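Local coordinates for protein alpha-L-rhamnosidase (Streptomyces avermitilis, PDB 3W5M) that hydrolyses terminal non-reducing alpha-L-rhamnose residues of flavonoid glycosides and gum arabic, and binds L-rhamnose through a calcium-dependent carbohydrate-binding module, at residues His332-Arg337 against Thr449-Asp454; His307-Pro312 against Gly368-Ala373; Asp675-Asp680 against His724-Tyr729; Gly691-Gly696 against Val758-Tyr763. All coordinates share one frame; numbering follows the deposited sequence.

Interaction 1 of 4, residues His332-Arg337 against Thr449-Asp454; sequences HLNGRR and TSPGFD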
loop_
_atom_site.group_PDB
_atom_site.type_symbol
_atom_site.label_atom_id
_atom_site.label_comp_id
_atom_site.label_asym_id
_atom_site.label_seq_id
_atom_site.Cartn_x
_atom_site.Cartn_y
_atom_site.Cartn_z
ATOM N N HIS A 332 -23.419 -4.273 2.855
ATOM C CA HIS A 332 -24.176 -5.104 3.782
ATOM C C HIS A 332 -25.444 -5.573 3.083
ATOM O O HIS A 332 -26.036 -4.832 2.285
ATOM C CB HIS A 332 -24.565 -4.258 5.004
ATOM C CG HIS A 332 -23.396 -3.925 5.877
ATOM N ND1 HIS A 332 -22.458 -2.965 5.539
ATOM C CD2 HIS A 332 -22.979 -4.467 7.046
ATOM C CE1 HIS A 332 -21.519 -2.927 6.466
ATOM N NE2 HIS A 332 -21.808 -3.833 7.389
ATOM N N LEU A 333 -25.864 -6.805 3.377
ATOM C CA LEU A 333 -27.078 -7.351 2.769
ATOM C C LEU A 333 -27.839 -8.120 3.883
ATOM O O LEU A 333 -27.290 -9.058 4.466
ATOM C CB LEU A 333 -26.708 -8.266 1.601
ATOM C CG LEU A 333 -27.837 -9.011 0.889
ATOM C CD1 LEU A 333 -28.765 -8.046 0.164
ATOM C CD2 LEU A 333 -27.275 -10.022 -0.091
ATOM N N ASN A 334 -29.058 -7.679 4.167
ATOM C CA ASN A 334 -29.956 -8.371 5.140
ATOM C C ASN A 334 -29.270 -8.613 6.472
ATOM O O ASN A 334 -29.210 -9.745 6.962
ATOM C CB ASN A 334 -30.465 -9.679 4.540
ATOM C CG ASN A 334 -31.312 -9.454 3.307
ATOM O OD1 ASN A 334 -31.246 -10.224 2.335
ATOM N ND2 ASN A 334 -32.103 -8.394 3.328
ATOM N N GLY A 335 -28.695 -7.541 7.016
ATOM C CA GLY A 335 -28.087 -7.553 8.340
ATOM C C GLY A 335 -26.728 -8.216 8.485
ATOM O O GLY A 335 -26.291 -8.436 9.592
ATOM N N ARG A 336 -26.049 -8.505 7.377
ATOM C CA ARG A 336 -24.784 -9.219 7.383
ATOM C C ARG A 336 -23.828 -8.499 6.427
ATOM O O ARG A 336 -24.185 -8.218 5.281
ATOM C CB ARG A 336 -25.003 -10.667 6.925
ATOM C CG ARG A 336 -23.740 -11.489 6.765
ATOM C CD ARG A 336 -24.043 -12.987 6.749
ATOM N NE ARG A 336 -22.955 -13.756 6.132
ATOM C CZ ARG A 336 -21.938 -14.311 6.795
ATOM N NH1 ARG A 336 -21.846 -14.200 8.118
ATOM N NH2 ARG A 336 -21.007 -14.983 6.135
ATOM N N ARG A 337 -22.636 -8.175 6.918
ATOM C CA ARG A 337 -21.600 -7.562 6.085
ATOM C C ARG A 337 -21.246 -8.477 4.919
ATOM O O ARG A 337 -21.174 -9.690 5.081
ATOM C CB ARG A 337 -20.386 -7.351 6.970
ATOM C CG ARG A 337 -19.427 -6.276 6.525
ATOM C CD ARG A 337 -18.287 -6.925 5.816
ATOM N NE ARG A 337 -17.015 -6.435 6.319
ATOM C CZ ARG A 337 -15.963 -6.219 5.544
ATOM N NH1 ARG A 337 -16.049 -6.419 4.224
ATOM N NH2 ARG A 337 -14.834 -5.792 6.088
ATOM N N THR A 449 -29.302 -2.070 7.953
ATOM C CA THR A 449 -28.855 -3.043 6.944
ATOM C C THR A 449 -29.840 -4.188 6.778
ATOM O O THR A 449 -29.574 -5.133 6.056
ATOM C CB THR A 449 -27.450 -3.584 7.237
ATOM O OG1 THR A 449 -27.491 -4.398 8.412
ATOM C CG2 THR A 449 -26.484 -2.421 7.473
ATOM N N SER A 450 -30.990 -4.080 7.453
ATOM C CA SER A 450 -32.044 -5.090 7.378
ATOM C C SER A 450 -33.363 -4.556 6.813
ATOM O O SER A 450 -33.661 -3.367 6.939
ATOM C CB SER A 450 -32.289 -5.716 8.772
ATOM O OG SER A 450 -31.176 -6.517 9.143
ATOM N N PRO A 451 -34.172 -5.440 6.202
ATOM C CA PRO A 451 -35.461 -4.981 5.695
ATOM C C PRO A 451 -36.378 -4.618 6.849
ATOM O O PRO A 451 -36.097 -4.988 7.979
ATOM C CB PRO A 451 -36.000 -6.185 4.914
ATOM C CG PRO A 451 -35.259 -7.363 5.415
ATOM C CD PRO A 451 -33.978 -6.894 6.033
ATOM N N GLY A 452 -37.444 -3.868 6.555
ATOM C CA GLY A 452 -38.401 -3.435 7.572
ATOM C C GLY A 452 -37.953 -2.196 8.337
ATOM O O GLY A 452 -38.541 -1.848 9.355
ATOM N N PHE A 453 -36.898 -1.537 7.859
ATOM C CA PHE A 453 -36.344 -0.341 8.518
ATOM C C PHE A 453 -37.080 0.933 8.110
ATOM O O PHE A 453 -37.415 1.126 6.954
ATOM C CB PHE A 453 -34.818 -0.230 8.238
ATOM C CG PHE A 453 -34.167 0.995 8.817
ATOM C CD1 PHE A 453 -33.781 1.033 10.158
ATOM C CD2 PHE A 453 -33.919 2.109 8.022
ATOM C CE1 PHE A 453 -33.190 2.175 10.695
ATOM C CE2 PHE A 453 -33.322 3.260 8.545
ATOM C CZ PHE A 453 -32.959 3.297 9.890
ATOM N N ASP A 454 -37.338 1.812 9.070
ATOM C CA ASP A 454 -38.030 3.062 8.779
ATOM C C ASP A 454 -37.048 4.146 8.341
ATOM O O ASP A 454 -36.445 4.808 9.198
ATOM C CB ASP A 454 -38.832 3.516 10.021
ATOM C CG ASP A 454 -39.574 4.842 9.809
ATOM O OD1 ASP A 454 -39.609 5.384 8.684
ATOM O OD2 ASP A 454 -40.129 5.357 10.798
#

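Interaction 2 of 4, residues His307-Pro312 against Gly368-Ala373; sequences HEFRLP and GANALA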
loop_
_atom_site.group_PDB
_atom_site.type_symbol
_atom_site.label_atom_id
_atom_site.label_comp_id
_atom_site.label_asym_id
_atom_site.label_seq_id
_atom_site.Cartn_x
_atom_site.Cartn_y
_atom_site.Cartn_z
ATOM N N HIS A 307 -31.174 0.568 0.214
ATOM C CA HIS A 307 -32.295 0.282 -0.656
ATOM C C HIS A 307 -32.982 -1.007 -0.214
ATOM O O HIS A 307 -32.331 -2.060 -0.129
ATOM C CB HIS A 307 -31.772 0.120 -2.067
ATOM C CG HIS A 307 -32.822 -0.247 -3.068
ATOM N ND1 HIS A 307 -33.953 0.513 -3.279
ATOM C CD2 HIS A 307 -32.891 -1.276 -3.944
ATOM C CE1 HIS A 307 -34.681 -0.037 -4.237
ATOM N NE2 HIS A 307 -34.068 -1.131 -4.647
ATOM N N GLU A 308 -34.295 -0.937 0.036
ATOM C CA GLU A 308 -35.100 -2.161 0.219
ATOM C C GLU A 308 -35.796 -2.584 -1.068
ATOM O O GLU A 308 -36.135 -1.732 -1.911
ATOM C CB GLU A 308 -36.121 -2.020 1.357
ATOM C CG GLU A 308 -35.438 -1.988 2.724
ATOM C CD GLU A 308 -36.409 -2.017 3.906
ATOM O OE1 GLU A 308 -37.413 -2.768 3.843
ATOM O OE2 GLU A 308 -36.150 -1.289 4.902
ATOM N N PHE A 309 -35.971 -3.887 -1.218
ATOM C CA PHE A 309 -36.584 -4.473 -2.403
ATOM C C PHE A 309 -37.162 -5.839 -2.054
ATOM O O PHE A 309 -36.779 -6.472 -1.055
ATOM C CB PHE A 309 -35.555 -4.591 -3.556
ATOM C CG PHE A 309 -34.303 -5.340 -3.170
ATOM C CD1 PHE A 309 -33.296 -4.709 -2.431
ATOM C CD2 PHE A 309 -34.151 -6.677 -3.501
ATOM C CE1 PHE A 309 -32.168 -5.416 -2.059
ATOM C CE2 PHE A 309 -33.014 -7.390 -3.146
ATOM C CZ PHE A 309 -32.025 -6.758 -2.409
ATOM N N ARG A 310 -38.081 -6.292 -2.897
ATOM C CA ARG A 310 -38.764 -7.558 -2.724
ATOM C C ARG A 310 -38.246 -8.536 -3.779
ATOM O O ARG A 310 -38.058 -8.164 -4.942
ATOM C CB ARG A 310 -40.274 -7.305 -2.871
ATOM C CG ARG A 310 -41.208 -8.429 -2.451
ATOM C CD ARG A 310 -42.548 -8.297 -3.179
ATOM N NE ARG A 310 -43.608 -9.130 -2.606
ATOM C CZ ARG A 310 -44.789 -9.373 -3.185
ATOM N NH1 ARG A 310 -45.082 -8.861 -4.381
ATOM N NH2 ARG A 310 -45.686 -10.143 -2.567
ATOM N N LEU A 311 -37.964 -9.765 -3.366
ATOM C CA LEU A 311 -37.597 -10.832 -4.284
ATOM C C LEU A 311 -38.711 -11.894 -4.294
ATOM O O LEU A 311 -39.477 -11.983 -3.328
ATOM C CB LEU A 311 -36.263 -11.465 -3.872
ATOM C CG LEU A 311 -35.010 -10.579 -3.943
ATOM C CD1 LEU A 311 -33.783 -11.368 -3.506
ATOM C CD2 LEU A 311 -34.855 -9.998 -5.339
ATOM N N PRO A 312 -38.805 -12.698 -5.377
ATOM C CA PRO A 312 -39.871 -13.712 -5.385
ATOM C C PRO A 312 -39.619 -14.868 -4.421
ATOM O O PRO A 312 -38.472 -15.113 -4.040
ATOM C CB PRO A 312 -39.859 -14.216 -6.835
ATOM C CG PRO A 312 -38.462 -13.984 -7.296
ATOM C CD PRO A 312 -38.042 -12.697 -6.639
ATOM N N GLY A 368 -39.076 -12.535 -0.481
ATOM C CA GLY A 368 -39.742 -11.389 0.086
ATOM C C GLY A 368 -38.743 -10.278 0.321
ATOM O O GLY A 368 -37.883 -10.014 -0.527
ATOM N N ALA A 369 -38.835 -9.657 1.491
ATOM C CA ALA A 369 -38.185 -8.389 1.739
ATOM C C ALA A 369 -36.688 -8.519 1.997
ATOM O O ALA A 369 -36.218 -9.372 2.762
ATOM C CB ALA A 369 -38.878 -7.634 2.865
ATOM N N ASN A 370 -35.953 -7.645 1.324
ATOM C CA ASN A 370 -34.498 -7.631 1.356
ATOM C C ASN A 370 -34.036 -6.188 1.525
ATOM O O ASN A 370 -34.762 -5.252 1.165
ATOM C CB ASN A 370 -33.918 -8.187 0.048
ATOM C CG ASN A 370 -34.084 -9.684 -0.093
ATOM O OD1 ASN A 370 -33.144 -10.439 0.122
ATOM N ND2 ASN A 370 -35.280 -10.123 -0.519
ATOM N N ALA A 371 -32.848 -6.004 2.099
ATOM C CA ALA A 371 -32.225 -4.684 2.153
ATOM C C ALA A 371 -30.746 -4.801 1.710
ATOM O O ALA A 371 -30.021 -5.685 2.155
ATOM C CB ALA A 371 -32.299 -4.128 3.566
ATOM N N LEU A 372 -30.327 -3.905 0.826
ATOM C CA LEU A 372 -28.913 -3.806 0.432
ATOM C C LEU A 372 -28.447 -2.431 0.925
ATOM O O LEU A 372 -29.181 -1.453 0.858
ATOM C CB LEU A 372 -28.762 -3.974 -1.082
ATOM C CG LEU A 372 -27.346 -3.888 -1.650
ATOM C CD1 LEU A 372 -26.519 -5.054 -1.159
ATOM C CD2 LEU A 372 -27.407 -3.870 -3.177
ATOM N N ALA A 373 -27.237 -2.356 1.472
ATOM C CA ALA A 373 -26.829 -1.140 2.148
ATOM C C ALA A 373 -25.326 -0.971 2.002
ATOM O O ALA A 373 -24.632 -1.959 1.830
ATOM C CB ALA A 373 -27.171 -1.231 3.607
#

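Interaction 3 of 4, residues Asp675-Asp680 against His724-Tyr729; sequences DGAFTD and HAWLRY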
loop_
_atom_site.group_PDB
_atom_site.type_symbol
_atom_site.label_atom_id
_atom_site.label_comp_id
_atom_site.label_asym_id
_atom_site.label_seq_id
_atom_site.Cartn_x
_atom_site.Cartn_y
_atom_site.Cartn_z
ATOM N N ASP A 675 5.920 11.613 -23.342
ATOM C CA ASP A 675 7.244 11.478 -23.960
ATOM C C ASP A 675 8.031 10.262 -23.443
ATOM O O ASP A 675 9.246 10.126 -23.666
ATOM C CB ASP A 675 8.027 12.795 -23.906
ATOM C CG ASP A 675 8.367 13.224 -22.503
ATOM O OD1 ASP A 675 7.588 12.935 -21.574
ATOM O OD2 ASP A 675 9.423 13.869 -22.325
ATOM N N GLY A 676 7.319 9.365 -22.769
ATOM C CA GLY A 676 7.853 8.031 -22.421
ATOM C C GLY A 676 8.573 7.934 -21.091
ATOM O O GLY A 676 9.227 6.924 -20.796
ATOM N N ALA A 677 8.481 8.978 -20.266
ATOM C CA ALA A 677 9.165 8.937 -18.991
ATOM C C ALA A 677 8.285 8.203 -17.948
ATOM O O ALA A 677 7.130 8.580 -17.746
ATOM C CB ALA A 677 9.496 10.361 -18.516
ATOM N N PHE A 678 8.843 7.182 -17.299
ATOM C CA PHE A 678 8.212 6.656 -16.070
ATOM C C PHE A 678 8.284 7.716 -14.942
ATOM O O PHE A 678 9.300 8.400 -14.788
ATOM C CB PHE A 678 8.897 5.357 -15.658
ATOM C CG PHE A 678 8.582 4.173 -16.561
ATOM C CD1 PHE A 678 7.253 3.783 -16.787
ATOM C CD2 PHE A 678 9.605 3.425 -17.165
ATOM C CE1 PHE A 678 6.950 2.689 -17.603
ATOM C CE2 PHE A 678 9.300 2.313 -17.955
ATOM C CZ PHE A 678 7.965 1.950 -18.176
ATOM N N THR A 679 7.219 7.821 -14.138
ATOM C CA THR A 679 7.113 8.792 -13.026
ATOM C C THR A 679 7.809 8.322 -11.741
ATOM O O THR A 679 8.162 7.146 -11.598
ATOM C CB THR A 679 5.620 9.095 -12.734
ATOM O OG1 THR A 679 4.924 7.842 -12.538
ATOM C CG2 THR A 679 4.966 9.857 -13.912
ATOM N N ASP A 680 8.042 9.257 -10.810
ATOM C CA ASP A 680 8.645 8.934 -9.537
ATOM C C ASP A 680 7.667 8.111 -8.682
ATOM O O ASP A 680 8.079 7.275 -7.901
ATOM C CB ASP A 680 9.033 10.210 -8.774
ATOM C CG ASP A 680 10.171 10.998 -9.457
ATOM O OD1 ASP A 680 10.798 10.479 -10.418
ATOM O OD2 ASP A 680 10.423 12.150 -9.013
ATOM N N HIS A 724 10.541 0.108 -24.267
ATOM C CA HIS A 724 11.017 0.764 -25.507
ATOM C C HIS A 724 10.856 2.276 -25.414
ATOM O O HIS A 724 11.797 3.023 -25.725
ATOM C CB HIS A 724 10.308 0.208 -26.766
ATOM C CG HIS A 724 10.850 0.747 -28.063
ATOM N ND1 HIS A 724 11.823 0.095 -28.795
ATOM C CD2 HIS A 724 10.569 1.883 -28.747
ATOM C CE1 HIS A 724 12.113 0.800 -29.878
ATOM N NE2 HIS A 724 11.367 1.893 -29.873
ATOM N N ALA A 725 9.679 2.741 -24.975
ATOM C CA ALA A 725 9.415 4.165 -24.906
ATOM C C ALA A 725 10.305 4.852 -23.866
ATOM O O ALA A 725 10.693 6.003 -24.058
ATOM C CB ALA A 725 7.945 4.432 -24.628
ATOM N N TRP A 726 10.620 4.137 -22.777
ATOM C CA TRP A 726 11.486 4.638 -21.700
ATOM C C TRP A 726 12.895 4.787 -22.246
ATOM O O TRP A 726 13.530 5.829 -22.023
ATOM C CB TRP A 726 11.459 3.669 -20.521
ATOM C CG TRP A 726 12.400 3.870 -19.377
ATOM C CD1 TRP A 726 13.225 2.927 -18.844
ATOM C CD2 TRP A 726 12.518 5.023 -18.536
ATOM N NE1 TRP A 726 13.860 3.406 -17.731
ATOM C CE2 TRP A 726 13.472 4.710 -17.537
ATOM C CE3 TRP A 726 11.924 6.303 -18.543
ATOM C CZ2 TRP A 726 13.852 5.615 -16.540
ATOM C CZ3 TRP A 726 12.331 7.237 -17.540
ATOM C CH2 TRP A 726 13.287 6.874 -16.567
ATOM N N LEU A 727 13.367 3.779 -22.987
ATOM C CA LEU A 727 14.751 3.815 -23.512
ATOM C C LEU A 727 14.911 4.942 -24.521
ATOM O O LEU A 727 15.981 5.600 -24.589
ATOM C CB LEU A 727 15.154 2.466 -24.137
ATOM C CG LEU A 727 15.448 1.313 -23.162
ATOM C CD1 LEU A 727 15.554 -0.015 -23.894
ATOM C CD2 LEU A 727 16.672 1.557 -22.284
ATOM N N ARG A 728 13.863 5.155 -25.316
ATOM C CA ARG A 728 13.822 6.230 -26.302
ATOM C C ARG A 728 13.875 7.593 -25.606
ATOM O O ARG A 728 14.641 8.489 -26.017
ATOM C CB ARG A 728 12.608 6.085 -27.205
ATOM C CG ARG A 728 12.280 7.302 -28.042
ATOM C CD ARG A 728 10.970 7.078 -28.763
ATOM N NE ARG A 728 11.111 6.102 -29.839
ATOM C CZ ARG A 728 10.080 5.568 -30.495
ATOM N NH1 ARG A 728 8.840 5.915 -30.168
ATOM N NH2 ARG A 728 10.288 4.686 -31.474
ATOM N N TYR A 729 13.099 7.732 -24.529
ATOM C CA TYR A 729 13.178 8.899 -23.659
ATOM C C TYR A 729 14.589 9.103 -23.118
ATOM O O TYR A 729 15.099 10.227 -23.124
ATOM C CB TYR A 729 12.179 8.787 -22.473
ATOM C CG TYR A 729 12.420 9.840 -21.405
ATOM C CD1 TYR A 729 11.813 11.097 -21.483
ATOM C CD2 TYR A 729 13.284 9.584 -20.328
ATOM C CE1 TYR A 729 12.064 12.072 -20.520
ATOM C CE2 TYR A 729 13.502 10.534 -19.346
ATOM C CZ TYR A 729 12.910 11.772 -19.460
ATOM O OH TYR A 729 13.167 12.694 -18.489
HETATM O O HOH W 1 9.716 7.846 -25.821
#

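Interaction 4 of 4, residues Gly691-Gly696 against Val758-Tyr763; sequences GVAGWG and VIATAY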
loop_
_atom_site.group_PDB
_atom_site.type_symbol
_atom_site.label_atom_id
_atom_site.label_comp_id
_atom_site.label_asym_id
_atom_site.label_seq_id
_atom_site.Cartn_x
_atom_site.Cartn_y
_atom_site.Cartn_z
ATOM N N GLY A 691 11.327 10.556 -14.935
ATOM C CA GLY A 691 12.599 10.431 -15.679
ATOM C C GLY A 691 13.842 10.309 -14.824
ATOM O O GLY A 691 14.950 10.656 -15.266
ATOM N N VAL A 692 13.686 9.771 -13.615
ATOM C CA VAL A 692 14.767 9.672 -12.676
ATOM C C VAL A 692 15.363 8.278 -12.645
ATOM O O VAL A 692 14.654 7.290 -12.339
ATOM C CB VAL A 692 14.287 10.034 -11.250
ATOM C CG1 VAL A 692 15.345 9.702 -10.198
ATOM C CG2 VAL A 692 13.833 11.484 -11.201
ATOM N N ALA A 693 16.674 8.205 -12.891
ATOM C CA ALA A 693 17.437 6.957 -12.765
ATOM C C ALA A 693 17.284 6.228 -11.441
ATOM O O ALA A 693 17.488 6.812 -10.385
ATOM C CB ALA A 693 18.917 7.226 -13.017
ATOM N N GLY A 694 16.985 4.927 -11.518
ATOM C CA GLY A 694 16.838 4.060 -10.355
ATOM C C GLY A 694 15.424 4.142 -9.786
ATOM O O GLY A 694 15.061 3.357 -8.905
ATOM N N TRP A 695 14.647 5.093 -10.289
ATOM C CA TRP A 695 13.257 5.278 -9.869
ATOM C C TRP A 695 12.396 4.805 -11.057
ATOM O O TRP A 695 11.905 3.681 -11.048
ATOM C CB TRP A 695 12.990 6.746 -9.406
ATOM C CG TRP A 695 13.174 6.897 -7.895
ATOM C CD1 TRP A 695 12.177 7.089 -6.955
ATOM C CD2 TRP A 695 14.392 6.768 -7.156
ATOM N NE1 TRP A 695 12.710 7.129 -5.703
ATOM C CE2 TRP A 695 14.066 6.922 -5.785
ATOM C CE3 TRP A 695 15.747 6.589 -7.516
ATOM C CZ2 TRP A 695 15.032 6.871 -4.778
ATOM C CZ3 TRP A 695 16.706 6.541 -6.511
ATOM C CH2 TRP A 695 16.347 6.676 -5.160
ATOM N N GLY A 696 12.309 5.614 -12.109
ATOM C CA GLY A 696 11.570 5.274 -13.315
ATOM C C GLY A 696 11.942 3.912 -13.864
ATOM O O GLY A 696 11.098 3.243 -14.500
ATOM N N VAL A 758 27.167 9.115 -12.913
ATOM C CA VAL A 758 27.600 7.708 -12.880
ATOM C C VAL A 758 26.368 6.809 -12.657
ATOM O O VAL A 758 26.155 5.824 -13.370
ATOM C CB VAL A 758 28.640 7.462 -11.763
ATOM C CG1 VAL A 758 29.003 5.985 -11.635
ATOM C CG2 VAL A 758 29.898 8.285 -12.013
ATOM N N ILE A 759 25.560 7.177 -11.677
ATOM C CA ILE A 759 24.322 6.441 -11.379
ATOM C C ILE A 759 23.373 6.411 -12.564
ATOM O O ILE A 759 22.880 5.339 -12.951
ATOM C CB ILE A 759 23.552 7.045 -10.189
ATOM C CG1 ILE A 759 24.340 6.964 -8.866
ATOM C CG2 ILE A 759 22.144 6.436 -10.095
ATOM C CD1 ILE A 759 24.847 5.598 -8.462
ATOM N N ALA A 760 23.095 7.579 -13.127
ATOM C CA ALA A 760 22.130 7.695 -14.195
ATOM C C ALA A 760 22.572 6.963 -15.446
ATOM O O ALA A 760 21.768 6.299 -16.094
ATOM C CB ALA A 760 21.840 9.154 -14.506
ATOM N N THR A 761 23.859 7.076 -15.796
ATOM C CA THR A 761 24.327 6.381 -16.979
ATOM C C THR A 761 24.352 4.850 -16.724
ATOM O O THR A 761 24.016 4.098 -17.620
ATOM C CB THR A 761 25.687 6.931 -17.483
ATOM O OG1 THR A 761 25.587 8.354 -17.657
ATOM C CG2 THR A 761 25.992 6.332 -18.841
ATOM N N ALA A 762 24.677 4.407 -15.505
ATOM C CA ALA A 762 24.672 2.980 -15.165
ATOM C C ALA A 762 23.255 2.392 -15.308
ATOM O O ALA A 762 23.045 1.336 -15.938
ATOM C CB ALA A 762 25.212 2.763 -13.764
ATOM N N TYR A 763 22.271 3.119 -14.793
ATOM C CA TYR A 763 20.877 2.660 -14.910
ATOM C C TYR A 763 20.328 2.624 -16.343
ATOM O O TYR A 763 19.569 1.707 -16.704
ATOM C CB TYR A 763 19.955 3.408 -13.924
ATOM C CG TYR A 763 19.626 2.543 -12.729
ATOM C CD1 TYR A 763 18.661 1.536 -12.844
ATOM C CD2 TYR A 763 20.278 2.690 -11.500
ATOM C CE1 TYR A 763 18.362 0.704 -11.788
ATOM C CE2 TYR A 763 19.975 1.857 -10.423
ATOM C CZ TYR A 763 18.987 0.876 -10.568
ATOM O OH TYR A 763 18.642 0.004 -9.537
#

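Interaction 1 of 4, residues His332-Arg337 against Thr449-Asp454
Thr449 meets the chain reversal at Gly335 with both its backbone and its side chain. Its O accepts the N-H of Gly335 at 2.7 Å in a bent bond (146° at the hydrogen), with the donor standing above the carbonyl plane. The side chain reaches two residues of the hairpin: OG1, set between its own backbone N and carbonyl carbon (chi1 68°), comes within 3.2 Å of Gly335 CA, while CG2 lies 3.6 Å from His332 CB. An alanine at Thr449 lacks both OG1 and CG2, which would probably open a gap beside His332 CB and Gly335 CA. Gly335 is the third residue of a type I' beta turn, Leu333 to Arg336, that closes a tight hairpin at the edge of an antiparallel sheet in the alpha-L-rhamnosidase N-terminal domain of the family. Positive phi favours glycine here, and a beta carbon would also collide with Ser450 OG, already 3.4 Å from Gly335 CA. Beside the turn the Asn334 side chain crosses the Pro451 ring at about a right angle. Backbone hydrogen bonds between His332 and Ala373 and between Asn334 and Ala371 fix the hairpin on strand 368-377, where Pro451 also rests on Ala369 and Ala371.

Interaction 2 of 4, residues His307-Pro312 against Gly368-Ala373
Six backbone hydrogen bonds join His307-Leu311 to Gly368-Leu372 as antiparallel strands. They come in twos at the hydrogen-bonded pairs His307-Leu372, Phe309-Asn370 and Leu311-Gly368; the shortest runs from Asn370 N to Phe309 O, 2.8 Å. At the non-hydrogen-bonded pairs the alpha carbons add weaker contacts, such as Glu308 CA to Asn370 O at 3.3 Å. The Asn370 amide bonds through ND2 to Arg366 O and only weakly to Gly368 O, and Leu311 CG packs 3.5 Å from ND2. The main side-chain contact is Phe309 over Asn370. With CG between the backbone N and the carbonyl carbon (chi1 54°), the ring folds across to the partner strand, and Asn370 CB makes a CH-pi contact with its face, 3.6 Å from the centroid. Ring and amide planes lie only 16° apart. Phe309 CE1 also meets Leu372 CB at 3.8 Å. A serine replacing Phe309 would probably uncover Asn370 CB and leave a gap beside Leu372. On the reverse face Glu308 CG touches Ala371 CB, and the Glu308 carboxylate takes the N-H groups of Gly452 and Phe453. The strands are central in a sheet of the beta-sandwich: 422-424 flanks strand 303-311, 328-333 flanks strand 368-377, and Phe309 packs on Ile415 and Leu403 from strands 412-416 and 398-407 of another sheet.

Interaction 3 of 4, residues Asp675-Asp680 against His724-Tyr729
Asp675-Phe678 lies against Trp726 and Tyr729 in a largely aromatic loop-on-helix contact, where the loop between helices 658-671 and 698-710 packs on helix 713-732. Ala677 CB sits over the centre of the Tyr729 ring, 3.7 Å from the centroid and 13° off the normal. Asp675 OD2 comes to the edge of the same ring, 3.7 Å from CE1, with carboxylate and ring planes nearly perpendicular; OD1 is bonded to Thr673 OG1. These helices belong to the (alpha/alpha)6 barrel that carries the catalytic site of family 78. One turn back along helix 713-732, Trp726 has CG anti to its own N (chi1 172°), which carries the indole along the loop. Phe678 CD2 rests on one indole face, 3.6 Å from Trp726 CG, the rings inclined at 50°. Gly676 O lies at the indole edge and takes a C-H contact from Trp726 CA at 3.3 Å. Gly676 has to be glycine: a beta carbon would strike Ala725 O and jam against the carbonyl O of Asp675. A water donates to both Ala725 O and Asp675 O. Trp726 NE1 is bonded to Asp697 OD1, and its indole comes within about 7 Å of the rhamnose-binding Trp695 side chain (nearest atoms).

Interaction 4 of 4, residues Gly691-Gly696 against Val758-Tyr763
Ala693 and Gly694, at the corner of a loop in the (alpha/alpha)6 barrel, press into helix 756-777 at Ala760 and Tyr763. Their backbone angles make a type II beta turn from Val692 to Trp695, with glycine in the third place where positive phi suits it. The tight part is small and apolar. Ala693 CB comes 3.5 Å from Ala760 CA, closer than usual for two carbons, and 3.8 Å from Ala760 CB; side chains this short allow the loop to approach the helix backbone. Next to it Gly694 CA stands over the middle of the Tyr763 ring, 3.6 Å from the centroid and only 4° off the normal, a CH-pi contact with a bare backbone. Packing slackens toward Ile759, whose CG2 is 4.4 Å from Ala693 CB and whose outer end leads away. All the touching residues are buried, and the partly exposed Gly691 and Val692 stay clear of Val758-Tyr763. Trp695, of the rhamnose site, points its CB away from that helix segment, and its ring meets that of Tyr744; NE1 is hydrogen-bonded to a Tris molecule, probably from the crystallisation liquor. Asn645 ND2 bonds both Gly694 O and Tyr763 OH, tying loop and ring from a third element. Val692 O takes the turn's own N-H from Trp695 N at 3.0 Å and a second from Gly696 N, just beyond, at 2.9 Å.

How the interactions relate
Interactions 1 and 2 share the same seven-stranded antiparallel sheet, where strand 368-377 lies between strands 303-311 and 328-333; both are partly buried and stand away from the annotated sites. Interaction 2 is a run of six backbone hydrogen bonds within the sheet, whereas interaction 1 has one and otherwise rests a loop's side chains on a hairpin. Interactions 3 and 4 belong to the catalytic barrel; the centres of interactions 1 and 3 are about 50 Å apart. They press two parts of one loop on successive helices, 713-732 and 756-777, and meet where Phe678 O lies 3.0 Å from Gly691 N, a probable hydrogen bond. There rings and small residues carry the packing; interaction 4 is fully buried, whereas interaction 3 includes an exposed aspartate and a bridging water.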